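Local coordinates for fiber (Human adenovirus 26, PDB 6FJP), which forms the trimeric knob at the end of the adenovirus fiber, the part that probably attaches the virion to its receptor on the host cell, at residues Ser11-Met16 and Ser75-Asp80; Thr134-Ile139 and Lys164-Gln169. All coordinates share one frame; numbering follows the deposited sequence. Where two conformers were deposited one is given.

In the fold
Both contacts lie in one knob domain, a fold of two antiparallel beta-sheets, and their centres are about 23 Å apart. Contact 1 is nearer the middle of the chain, about 10 Å from its centre. It joins the loop before strand 22-31 to the loop before strand 83-86 through two backbone hydrogen bonds. Contact 2 lies farther out, about 20 Å from the chain centre. It ties the loop running into strand 137-144, and its first residues, to the loop after strand 154-161. All four of its direct hydrogen bonds use side chains. Both are partly buried. No neighbouring subunit touches contact 1, whereas Thr134 and Ile139, in segment 134-139, pack against neighbouring subunits.

Contact 1 of 2, residues Ser11-Met16 and Ser75-Asp80; sequences SPNCKM and SSLSKD
Asn13 O accepts a nearly straight hydrogen bond from Ser78 N at 2.8 Å, with an N-H...O angle of 175°. The same oxygen lies 3.4 Å from Leu77 CD1, and Leu77 CA makes a longer CA-H...O contact with it. Two residues on, Lys15 N donates to Ser76 O at 3.0 Å. This bond is more bent, at 145°, and the donor stands tilted from the carbonyl plane. Cys14 CA also meets Ser76 O, in a CA-H...O contact of 3.3 Å. The pattern is a single beta bridge between Cys14 and Leu77, set between two loops of the knob. Asn13 and Cys14 also face Ser22, at the start of strand 22-31, as a classic beta bulge. Leu77 CD1 packs against the Asn13 amide, 3.5 Å from ND2. With chi1 at 63°, the Asn13 amide lies beside Leu77 CD1 while OD1 accepts from Leu24 N. Water 1 bridges the loops at one end, donating to Lys15 O and hydrogen-bonded to Ser76 OG at 2.7 Å. Ser76 OG is also bonded to Ser62 N of strand 58-65. Beyond the bridge, Ser78 OG accepts from Asp80 N in an ST turn.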
ATOM      1  N   SER A  11     -16.535   9.817  16.289  0.50 18.53           N
ATOM      2  CA  SER A  11     -17.305  11.028  16.408  0.50 18.67           C
ATOM      3  C   SER A  11     -17.308  11.781  15.083  0.50 17.27           C
ATOM      4  O   SER A  11     -16.243  12.040  14.540  0.50 16.73           O
ATOM      5  CB  SER A  11     -16.691  11.899  17.474  0.50 19.46           C
ATOM      6  OG  SER A  11     -17.396  13.116  17.603  0.50 21.16           O
ATOM      7  N   PRO A  12     -18.510  12.172  14.593  1.00 17.04           N
ATOM      8  CA  PRO A  12     -18.589  12.699  13.218  1.00 15.47           C
ATOM      9  C   PRO A  12     -17.728  13.929  13.045  1.00 14.47           C
ATOM     10  O   PRO A  12     -17.676  14.796  13.892  1.00 15.76           O
ATOM     11  CB  PRO A  12     -20.051  12.981  12.957  1.00 17.40           C
ATOM     12  CG  PRO A  12     -20.741  12.665  14.214  1.00 19.49           C
ATOM     13  CD  PRO A  12     -19.835  11.992  15.184  1.00 18.67           C
ATOM     14  N   ASN A  13     -17.093  13.985  11.916  1.00 12.62           N
ATOM     15  CA  ASN A  13     -16.134  15.049  11.593  1.00 12.29           C
ATOM     16  C   ASN A  13     -16.207  15.481  10.149  1.00 11.70           C
ATOM     17  O   ASN A  13     -15.372  16.285   9.708  1.00 12.84           O
ATOM     18  CB  ASN A  13     -14.709  14.643  11.934  1.00 12.17           C
ATOM     19  CG  ASN A  13     -14.231  13.456  11.132  1.00 11.34           C
ATOM     20  OD1 ASN A  13     -14.942  12.931  10.259  1.00 10.46           O
ATOM     21  ND2 ASN A  13     -12.971  13.047  11.345  1.00 12.51           N
ATOM     22  N   CYS A  14     -17.160  14.980   9.350  1.00 11.18           N
ATOM     23  CA  CYS A  14     -17.073  15.088   7.925  1.00 10.99           C
ATOM     24  C   CYS A  14     -18.473  15.163   7.314  1.00 10.66           C
ATOM     25  O   CYS A  14     -19.444  14.723   7.898  1.00 11.61           O
ATOM     26  CB  CYS A  14     -16.318  13.841   7.419  1.00 11.02           C
ATOM     27  SG  CYS A  14     -15.932  13.777   5.671  1.00 12.57           S
ATOM     28  N   LYS A  15     -18.517  15.759   6.096  1.00 10.86           N
ATOM     29  CA  LYS A  15     -19.739  15.864   5.296  1.00 11.08           C
ATOM     30  C   LYS A  15     -19.651  14.964   4.069  1.00 10.68           C
ATOM     31  O   LYS A  15     -18.812  15.172   3.192  1.00 11.63           O
ATOM     32  CB  LYS A  15     -19.930  17.298   4.822  1.00 11.97           C
ATOM     33  CG  LYS A  15     -21.089  17.469   3.828  1.00 13.01           C
ATOM     34  CD  LYS A  15     -21.349  18.920   3.517  1.00 15.23           C
ATOM     35  CE  LYS A  15     -22.470  19.082   2.526  1.00 16.92           C
ATOM     36  NZ  LYS A  15     -22.610  20.459   2.023  1.00 19.39           N
ATOM     37  N   MET A  16     -20.530  13.968   4.016  1.00 10.81           N
ATOM     38  CA  MET A  16     -20.777  13.201   2.763  1.00 11.24           C
ATOM     39  C   MET A  16     -21.930  13.879   2.043  1.00 12.70           C
ATOM     40  O   MET A  16     -21.751  14.238   0.873  1.00 14.49           O
ATOM     41  CB  MET A  16     -21.093  11.732   3.063  1.00 10.78           C
ATOM     42  CG  MET A  16     -19.907  10.963   3.581  1.00 10.09           C
ATOM     43  SD  MET A  16     -20.232   9.241   3.906  1.00 10.19           S
ATOM     44  CE  MET A  16     -20.399   8.621   2.240  1.00 10.58           C
ATOM     45  N   SER A  75     -13.227  22.968   3.706  1.00 12.50           N
ATOM     46  CA  SER A  75     -13.054  21.529   3.520  1.00 11.31           C
ATOM     47  C   SER A  75     -14.293  20.740   3.993  1.00 11.12           C
ATOM     48  O   SER A  75     -15.080  21.209   4.777  1.00 11.89           O
ATOM     49  CB  SER A  75     -11.838  21.055   4.278  1.00 10.55           C
ATOM     50  OG  SER A  75     -10.644  21.706   3.815  1.00 10.85           O
ATOM     51  N   SER A  76     -14.372  19.510   3.487  1.00 10.18           N
ATOM     52  CA  SER A  76     -15.388  18.553   3.949  1.00 10.57           C
ATOM     53  C   SER A  76     -15.151  18.081   5.359  1.00 10.92           C
ATOM     54  O   SER A  76     -16.106  17.626   6.038  1.00 13.37           O
ATOM     55  CB  SER A  76     -15.308  17.294   3.080  1.00 10.26           C
ATOM     56  OG  SER A  76     -15.488  17.580   1.688  1.00 10.02           O
ATOM     57  N   LEU A  77     -13.906  18.072   5.763  1.00 11.13           N
ATOM     58  CA  LEU A  77     -13.460  17.646   7.110  1.00 11.47           C
ATOM     59  C   LEU A  77     -13.429  18.838   8.052  1.00 12.46           C
ATOM     60  O   LEU A  77     -12.903  19.888   7.662  1.00 13.19           O
ATOM     61  CB  LEU A  77     -12.060  17.047   6.999  1.00 11.31           C
ATOM     62  CG  LEU A  77     -11.351  16.646   8.293  1.00 12.15           C
ATOM     63  CD1 LEU A  77     -12.104  15.555   9.043  1.00 12.79           C
ATOM     64  CD2 LEU A  77      -9.926  16.206   8.031  1.00 12.12           C
ATOM     65  N   SER A  78     -13.955  18.691   9.249  1.00 12.94           N
ATOM     66  CA  SER A  78     -13.876  19.732  10.293  1.00 15.14           C
ATOM     67  C   SER A  78     -12.462  19.817  10.875  1.00 15.23           C
ATOM     68  O   SER A  78     -11.772  18.798  11.138  1.00 16.33           O
ATOM     69  CB  SER A  78     -14.815  19.358  11.415  1.00 15.95           C
ATOM     70  OG  SER A  78     -14.533  20.115  12.592  1.00 17.72           O
ATOM     71  N   LYS A  79     -12.075  21.077  11.138  0.50 16.09           N
ATOM     72  CA  LYS A  79     -10.771  21.396  11.717  0.50 16.57           C
ATOM     73  C   LYS A  79     -10.630  20.975  13.163  0.50 17.75           C
ATOM     74  O   LYS A  79      -9.518  20.822  13.693  0.50 18.72           O
ATOM     75  CB  LYS A  79     -10.550  22.892  11.619  0.50 16.73           C
ATOM     76  CG  LYS A  79     -10.265  23.309  10.185  0.50 15.99           C
ATOM     77  CD  LYS A  79     -10.258  24.799   9.951  0.50 16.69           C
ATOM     78  CE  LYS A  79      -9.232  25.452  10.875  0.50 17.59           C
ATOM     79  NZ  LYS A  79      -7.827  25.096  10.501  0.50 17.19           N
ATOM     80  N   ASP A  80     -11.753  20.788  13.804  1.00 19.06           N
ATOM     81  CA  ASP A  80     -11.743  20.646  15.258  1.00 20.07           C
ATOM     82  C   ASP A  80     -10.843  19.519  15.874  1.00 19.46           C
ATOM     83  O   ASP A  80     -10.137  19.775  16.890  1.00 21.38           O
ATOM     84  CB  ASP A  80     -13.152  20.416  15.790  1.00 21.88           C
ATOM     85  CG  ASP A  80     -14.075  21.566  15.556  1.00 23.82           C
ATOM     86  OD1 ASP A  80     -13.622  22.649  15.160  1.00 26.77           O
ATOM     87  OD2 ASP A  80     -15.277  21.381  15.786  1.00 26.31           O
TER
HETATM   88  O   HOH W   1     -18.163  17.281   1.517  1.00 15.13           O

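Contact 2 of 2, residues Thr134-Ile139 and Lys164-Gln169; sequences TYQPVI and KDYSAQ
The loop running into strand 137-144, and the strand's first residues, meet the loop that follows strand 154-161. Tyr166 reaches across from that second loop, and its OH donates to Pro137 O at 2.8 Å. The acceptor lies at the ring edge, in the ring plane, but the hydroxyl stands above the carbonyl plane of Pro137. Gln136 CB comes within 3.6 Å of Tyr166 CE1, and Val138 CG2 within 3.9 Å of CE2. Trp162 stacks on the Tyr166 ring. Gln136 and Gln169 arrive from opposite directions and pair their amides, the planes 27° apart. Gln136 NE2 donates to a lone pair of Gln169 OE1 at 2.9 Å, and Gln169 NE2 returns a bond of 2.9 Å to Gln136 OE1. The pair alone would survive a flip of both amides. Gln136 NE2 also donates to Leu130 O, which sets the Gln136 amide and, through the pair, that of Gln169. Lys164 bends at chi3 and chi4 to bring NZ 2.9 Å from Tyr135 O, nearly along the C=O axis. Asp165 OD1 accepts from Ser167 N and OG. The first bond makes an Asx turn. It overlaps the type II beta turn that carries Tyr166 and Gln169 at its two ends.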
ATOM      1  N   THR A 134     -16.732  -8.821   0.458  1.00  9.77           N
ATOM      2  CA  THR A 134     -15.814  -8.939  -0.697  1.00 10.42           C
ATOM      3  C   THR A 134     -16.497  -8.766  -2.008  1.00 10.63           C
ATOM      4  O   THR A 134     -15.803  -8.456  -3.003  1.00 11.73           O
ATOM      5  CB  THR A 134     -15.080 -10.298  -0.651  1.00 11.78           C
ATOM      6  OG1 THR A 134     -16.065 -11.309  -0.765  1.00 12.89           O
ATOM      7  CG2 THR A 134     -14.281 -10.480   0.622  1.00 11.88           C
ATOM      8  N   TYR A 135     -17.794  -8.913  -2.065  1.00 10.68           N
ATOM      9  CA  TYR A 135     -18.589  -8.735  -3.288  1.00 11.35           C
ATOM     10  C   TYR A 135     -19.105  -7.320  -3.475  1.00 10.85           C
ATOM     11  O   TYR A 135     -19.895  -7.082  -4.364  1.00 11.83           O
ATOM     12  CB  TYR A 135     -19.730  -9.775  -3.367  1.00 12.18           C
ATOM     13  CG  TYR A 135     -20.685  -9.713  -2.192  1.00 11.76           C
ATOM     14  CD1 TYR A 135     -20.436 -10.429  -1.017  1.00 11.75           C
ATOM     15  CD2 TYR A 135     -21.824  -8.958  -2.246  1.00 11.90           C
ATOM     16  CE1 TYR A 135     -21.314 -10.354   0.050  1.00 11.70           C
ATOM     17  CE2 TYR A 135     -22.713  -8.881  -1.182  1.00 11.63           C
ATOM     18  CZ  TYR A 135     -22.434  -9.598  -0.017  1.00 11.44           C
ATOM     19  OH  TYR A 135     -23.327  -9.492   1.008  1.00 12.34           O
ATOM     20  N   GLN A 136     -18.652  -6.396  -2.626  1.00  9.75           N
ATOM     21  CA  GLN A 136     -19.141  -5.009  -2.666  1.00  9.55           C
ATOM     22  C   GLN A 136     -18.021  -3.999  -2.862  1.00  9.08           C
ATOM     23  O   GLN A 136     -17.753  -3.143  -2.031  1.00  8.70           O
ATOM     24  CB  GLN A 136     -19.948  -4.672  -1.413  1.00  9.25           C
ATOM     25  CG  GLN A 136     -21.119  -5.594  -1.233  1.00  9.80           C
ATOM     26  CD  GLN A 136     -22.209  -5.105  -0.328  1.00  9.77           C
ATOM     27  OE1 GLN A 136     -23.371  -5.322  -0.566  1.00 10.85           O
ATOM     28  NE2 GLN A 136     -21.835  -4.455   0.765  1.00  9.91           N
ATOM     29  N   PRO A 137     -17.361  -4.060  -4.026  1.00  9.59           N
ATOM     30  CA  PRO A 137     -16.295  -3.080  -4.293  1.00  9.41           C
ATOM     31  C   PRO A 137     -16.840  -1.658  -4.417  1.00  9.08           C
ATOM     32  O   PRO A 137     -17.960  -1.395  -4.911  1.00  9.88           O
ATOM     33  CB  PRO A 137     -15.793  -3.526  -5.651  1.00 10.50           C
ATOM     34  CG  PRO A 137     -16.939  -4.205  -6.308  1.00 11.26           C
ATOM     35  CD  PRO A 137     -17.627  -4.927  -5.174  1.00 10.43           C
ATOM     36  N   VAL A 138     -15.998  -0.742  -3.982  1.00  8.48           N
ATOM     37  CA  VAL A 138     -16.177   0.714  -4.121  1.00  8.59           C
ATOM     38  C   VAL A 138     -14.835   1.218  -4.625  1.00  7.87           C
ATOM     39  O   VAL A 138     -13.790   0.936  -4.019  1.00  8.44           O
ATOM     40  CB  VAL A 138     -16.534   1.327  -2.767  1.00  8.70           C
ATOM     41  CG1 VAL A 138     -16.516   2.855  -2.849  1.00  9.28           C
ATOM     42  CG2 VAL A 138     -17.862   0.839  -2.276  1.00  9.56           C
ATOM     43  N   ILE A 139     -14.842   2.003  -5.699  1.00  7.96           N
ATOM     44  CA  ILE A 139     -13.583   2.570  -6.201  1.00  8.13           C
ATOM     45  C   ILE A 139     -13.209   3.730  -5.306  1.00  7.55           C
ATOM     46  O   ILE A 139     -14.034   4.665  -5.131  1.00  8.75           O
ATOM     47  CB  ILE A 139     -13.742   3.042  -7.639  1.00  9.51           C
ATOM     48  CG1 ILE A 139     -14.221   1.889  -8.542  1.00 11.59           C
ATOM     49  CG2 ILE A 139     -12.465   3.648  -8.111  1.00  9.86           C
ATOM     50  CD1 ILE A 139     -14.925   2.394  -9.807  1.00 13.39           C
ATOM     51  N   LYS A 164     -22.697  -0.881  -8.083  0.50 14.72           N
ATOM     52  CA  LYS A 164     -23.585  -1.903  -7.532  0.50 15.35           C
ATOM     53  C   LYS A 164     -24.656  -1.220  -6.669  0.50 14.94           C
ATOM     54  O   LYS A 164     -24.520  -0.078  -6.207  0.50 14.61           O
ATOM     55  CB  LYS A 164     -22.768  -2.976  -6.789  0.50 15.78           C
ATOM     56  CG  LYS A 164     -21.953  -3.868  -7.723  0.50 17.15           C
ATOM     57  CD  LYS A 164     -21.326  -5.038  -6.977  0.50 18.15           C
ATOM     58  CE  LYS A 164     -22.403  -5.870  -6.292  0.50 19.49           C
ATOM     59  NZ  LYS A 164     -22.077  -7.331  -6.271  0.50 20.58           N
ATOM     60  N   ASP A 165     -25.748  -1.933  -6.445  0.50 15.18           N
ATOM     61  CA  ASP A 165     -26.880  -1.371  -5.700  0.50 15.55           C
ATOM     62  C   ASP A 165     -26.633  -1.655  -4.239  0.50 14.90           C
ATOM     63  O   ASP A 165     -26.718  -2.834  -3.809  0.50 14.68           O
ATOM     64  CB  ASP A 165     -28.190  -2.022  -6.158  0.50 16.51           C
ATOM     65  CG  ASP A 165     -29.450  -1.438  -5.461  0.50 17.12           C
ATOM     66  OD1 ASP A 165     -29.345  -0.668  -4.506  0.50 15.98           O
ATOM     67  OD2 ASP A 165     -30.592  -1.744  -5.912  0.50 19.00           O
ATOM     68  N   TYR A 166     -26.274  -0.612  -3.463  1.00 14.73           N
ATOM     69  CA  TYR A 166     -26.074  -0.843  -2.025  1.00 14.40           C
ATOM     70  C   TYR A 166     -27.188  -0.205  -1.208  1.00 14.91           C
ATOM     71  O   TYR A 166     -26.986   0.170  -0.044  1.00 14.90           O
ATOM     72  CB  TYR A 166     -24.683  -0.353  -1.572  1.00 13.99           C
ATOM     73  CG  TYR A 166     -23.531  -0.983  -2.314  1.00 13.16           C
ATOM     74  CD1 TYR A 166     -23.520  -2.356  -2.692  1.00 13.26           C
ATOM     75  CD2 TYR A 166     -22.388  -0.220  -2.624  1.00 12.81           C
ATOM     76  CE1 TYR A 166     -22.449  -2.895  -3.332  1.00 12.78           C
ATOM     77  CE2 TYR A 166     -21.325  -0.763  -3.259  1.00 12.27           C
ATOM     78  CZ  TYR A 166     -21.338  -2.095  -3.644  1.00 12.51           C
ATOM     79  OH  TYR A 166     -20.331  -2.702  -4.354  1.00 12.62           O
ATOM     80  N   SER A 167     -28.375  -0.091  -1.788  1.00 15.62           N
ATOM     81  CA  SER A 167     -29.493   0.451  -1.063  1.00 16.64           C
ATOM     82  C   SER A 167     -29.811  -0.380   0.185  1.00 15.98           C
ATOM     83  O   SER A 167     -29.561  -1.603   0.248  1.00 16.53           O
ATOM     84  CB  SER A 167     -30.707   0.590  -1.984  1.00 18.96           C
ATOM     85  OG  SER A 167     -31.089  -0.651  -2.487  1.00 20.73           O
ATOM     86  N   ALA A 168     -30.310   0.309   1.195  1.00 15.64           N
ATOM     87  CA  ALA A 168     -30.602  -0.207   2.516  1.00 16.24           C
ATOM     88  C   ALA A 168     -29.394  -0.421   3.392  1.00 15.77           C
ATOM     89  O   ALA A 168     -29.552  -0.658   4.590  1.00 18.82           O
ATOM     90  CB  ALA A 168     -31.480  -1.457   2.471  1.00 17.51           C
ATOM     91  N   GLN A 169     -28.203  -0.263   2.870  1.00 13.05           N
ATOM     92  CA  GLN A 169     -26.989  -0.433   3.663  1.00 12.19           C
ATOM     93  C   GLN A 169     -26.487   0.890   4.165  1.00 11.57           C
ATOM     94  O   GLN A 169     -26.750   1.973   3.588  1.00 12.23           O
ATOM     95  CB  GLN A 169     -25.913  -1.142   2.848  1.00 11.45           C
ATOM     96  CG  GLN A 169     -26.303  -2.570   2.442  1.00 12.31           C
ATOM     97  CD  GLN A 169     -25.205  -3.287   1.741  1.00 11.66           C
ATOM     98  OE1 GLN A 169     -24.159  -3.540   2.305  1.00 12.04           O
ATOM     99  NE2 GLN A 169     -25.433  -3.614   0.445  1.00 11.90           N
TER
HETATM  100  O   HOH W   2     -19.779  -1.293  -7.422  1.00 18.63           O